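Local coordinates for structural polyprotein, VP2 (Israeli acute paralysis virus, PDB 5CDD) that probably serves as a structural building block of the viral capsid, as one of the virion proteins cut from a longer structural polyprotein, at residues R90-S96 with Y119-D125. Residues are numbered along the deposited sequence; the frame is centred on the assembly and turned at random.
Sequences RMYLAYS and YPGVELD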
loop_
_atom_site.group_PDB
_atom_site.type_symbol
_atom_site.label_atom_id
_atom_site.label_comp_id
_atom_site.label_asym_id
_atom_site.label_seq_id
_atom_site.Cartn_x
_atom_site.Cartn_y
_atom_site.Cartn_z
ATOM N N ARG C 90 -16.828 49.248 47.270
ATOM C CA ARG C 90 -16.013 48.245 46.596
ATOM C C ARG C 90 -15.352 48.828 45.350
ATOM O O ARG C 90 -15.995 49.520 44.560
ATOM C CB ARG C 90 -16.864 47.028 46.218
ATOM C CG ARG C 90 -16.066 45.930 45.546
ATOM C CD ARG C 90 -16.853 44.641 45.387
ATOM N NE ARG C 90 -17.194 44.033 46.670
ATOM C CZ ARG C 90 -17.410 42.732 46.840
ATOM N NH1 ARG C 90 -17.315 41.903 45.808
ATOM N NH2 ARG C 90 -17.727 42.257 48.038
ATOM N N MET C 91 -14.064 48.545 45.181
ATOM C CA MET C 91 -13.313 49.055 44.038
ATOM C C MET C 91 -12.709 47.934 43.203
ATOM O O MET C 91 -12.769 46.763 43.579
ATOM C CB MET C 91 -12.202 49.983 44.520
ATOM C CG MET C 91 -12.664 50.975 45.563
ATOM S SD MET C 91 -11.479 52.287 45.832
ATOM C CE MET C 91 -12.267 53.606 44.912
ATOM N N TYR C 92 -12.119 48.301 42.071
ATOM C CA TYR C 92 -11.510 47.323 41.182
ATOM C C TYR C 92 -10.122 47.771 40.735
ATOM O O TYR C 92 -9.956 48.858 40.179
ATOM C CB TYR C 92 -12.399 47.107 39.956
ATOM C CG TYR C 92 -12.041 45.888 39.132
ATOM C CD1 TYR C 92 -12.091 44.610 39.689
ATOM C CD2 TYR C 92 -11.675 46.009 37.791
ATOM C CE1 TYR C 92 -11.787 43.480 38.930
ATOM C CE2 TYR C 92 -11.367 44.885 37.023
ATOM C CZ TYR C 92 -11.426 43.624 37.599
ATOM O OH TYR C 92 -11.132 42.509 36.847
ATOM N N LEU C 93 -9.126 46.927 40.992
ATOM C CA LEU C 93 -7.754 47.220 40.603
ATOM C C LEU C 93 -7.425 46.379 39.376
ATOM O O LEU C 93 -7.321 45.155 39.467
ATOM C CB LEU C 93 -6.793 46.872 41.743
ATOM C CG LEU C 93 -5.309 47.177 41.503
ATOM C CD1 LEU C 93 -5.098 48.682 41.400
ATOM C CD2 LEU C 93 -4.483 46.604 42.643
ATOM N N ALA C 94 -7.266 47.034 38.231
ATOM C CA ALA C 94 -6.961 46.330 36.991
ATOM C C ALA C 94 -5.777 46.956 36.264
ATOM O O ALA C 94 -5.430 48.110 36.510
ATOM C CB ALA C 94 -8.183 46.331 36.085
ATOM N N TYR C 95 -5.158 46.188 35.372
ATOM C CA TYR C 95 -4.022 46.684 34.604
ATOM C C TYR C 95 -4.284 46.515 33.112
ATOM O O TYR C 95 -5.094 45.680 32.705
ATOM C CB TYR C 95 -2.731 45.959 35.014
ATOM C CG TYR C 95 -2.613 44.520 34.559
ATOM C CD1 TYR C 95 -2.267 44.210 33.242
ATOM C CD2 TYR C 95 -2.819 43.468 35.450
ATOM C CE1 TYR C 95 -2.126 42.888 32.825
ATOM C CE2 TYR C 95 -2.683 42.143 35.045
ATOM C CZ TYR C 95 -2.335 41.859 33.731
ATOM O OH TYR C 95 -2.191 40.553 33.323
ATOM N N SER C 96 -3.599 47.316 32.302
ATOM C CA SER C 96 -3.768 47.272 30.856
ATOM C C SER C 96 -2.441 47.481 30.129
ATOM O O SER C 96 -1.901 48.586 30.111
ATOM C CB SER C 96 -4.768 48.348 30.425
ATOM O OG SER C 96 -4.932 48.367 29.019
ATOM N N TYR C 119 -11.291 43.679 32.340
ATOM C CA TYR C 119 -9.834 43.624 32.292
ATOM C C TYR C 119 -9.281 42.791 33.443
ATOM O O TYR C 119 -9.996 42.477 34.396
ATOM C CB TYR C 119 -9.244 45.034 32.364
ATOM C CG TYR C 119 -9.200 45.766 31.042
ATOM C CD1 TYR C 119 -10.370 46.098 30.363
ATOM C CD2 TYR C 119 -7.981 46.124 30.467
ATOM C CE1 TYR C 119 -10.328 46.770 29.140
ATOM C CE2 TYR C 119 -7.926 46.795 29.248
ATOM C CZ TYR C 119 -9.102 47.114 28.590
ATOM O OH TYR C 119 -9.046 47.766 27.380
ATOM N N PRO C 120 -7.996 42.409 33.362
ATOM C CA PRO C 120 -7.373 41.612 34.421
ATOM C C PRO C 120 -7.312 42.446 35.693
ATOM O O PRO C 120 -6.681 43.502 35.714
ATOM C CB PRO C 120 -5.981 41.324 33.866
ATOM C CG PRO C 120 -6.187 41.365 32.382
ATOM C CD PRO C 120 -7.081 42.559 32.217
ATOM N N GLY C 121 -7.969 41.985 36.750
ATOM C CA GLY C 121 -7.946 42.748 37.981
ATOM C C GLY C 121 -8.457 42.006 39.194
ATOM O O GLY C 121 -8.778 40.821 39.127
ATOM N N VAL C 122 -8.530 42.722 40.312
ATOM C CA VAL C 122 -9.000 42.152 41.565
ATOM C C VAL C 122 -9.917 43.150 42.275
ATOM O O VAL C 122 -9.724 44.362 42.175
ATOM C CB VAL C 122 -7.801 41.790 42.478
ATOM C CG1 VAL C 122 -6.958 43.024 42.744
ATOM C CG2 VAL C 122 -8.295 41.186 43.777
ATOM N N GLU C 123 -10.921 42.630 42.976
ATOM C CA GLU C 123 -11.878 43.457 43.709
ATOM C C GLU C 123 -11.373 43.811 45.102
ATOM O O GLU C 123 -10.525 43.121 45.665
ATOM C CB GLU C 123 -13.218 42.734 43.849
ATOM C CG GLU C 123 -14.036 42.631 42.581
ATOM C CD GLU C 123 -15.310 41.834 42.793
ATOM O OE1 GLU C 123 -15.216 40.607 43.005
ATOM O OE2 GLU C 123 -16.404 42.434 42.760
ATOM N N LEU C 124 -11.920 44.887 45.655
ATOM C CA LEU C 124 -11.542 45.349 46.983
ATOM C C LEU C 124 -12.768 45.880 47.720
ATOM O O LEU C 124 -13.294 46.936 47.373
ATOM C CB LEU C 124 -10.489 46.452 46.864
ATOM C CG LEU C 124 -10.015 47.109 48.163
ATOM C CD1 LEU C 124 -9.353 46.073 49.063
ATOM C CD2 LEU C 124 -9.042 48.228 47.832
ATOM N N ASP C 125 -13.226 45.140 48.727
ATOM C CA ASP C 125 -14.387 45.551 49.514
ATOM C C ASP C 125 -13.881 46.107 50.840
ATOM O O ASP C 125 -13.132 45.437 51.551
ATOM C CB ASP C 125 -15.312 44.357 49.769
ATOM C CG ASP C 125 -16.647 44.769 50.371
ATOM O OD1 ASP C 125 -16.650 45.432 51.429
ATOM O OD2 ASP C 125 -17.697 44.425 49.787
#
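Asp-125 OD2 accepts two hydrogen bonds from one guanidinium, Arg-90 NH2 at 2.8 Å and Arg-90 NE at 3.2 Å. Both nitrogens come to the anti side of the oxygen, tilted somewhat out of the carboxylate plane; the oxygen lies almost in the guanidinium plane, and the two planes are 78° apart. At another edge of the same group, Arg-90 NH1 makes a salt bridge to Glu-123 OE2, at 3.2 Å, whose hydrogen bond is weak. The bend at chi3 (-65°) turns the guanidinium so that it meets both acids in its own plane. A neighbouring subunit extends the network: its Glu-200 pairs with Arg-90 and its Arg-140 with Glu-123. Further along this face, the Tyr-92 ring reaches across beside Gly-121 and Val-122 and donates OH to Tyr-119 O, 2.7 Å away at the ring edge, in plane. The segments run antiparallel, their axes at 165°, as strands E (inner) and F (outermost within this chain) of the C-H-E-F sheet of a jelly-roll beta-sandwich, as in picornavirus capsid proteins. Pairing of Met-91 with Leu-124 and Leu-93 with Val-122 is continued by Tyr-95 N to Pro-120 O, 3.1 Å. On the opposite face, Leu-93 and Leu-124 pack against strand 68-81 of the other sheet, and Leu-93 CB meets Val-122 CG1 at 4.0 Å. Pro-120 CB sits over one face of the Tyr-95 ring in a CH-pi contact; the Tyr-95 hydroxyl bonds to Trp-192 of another neighbouring subunit.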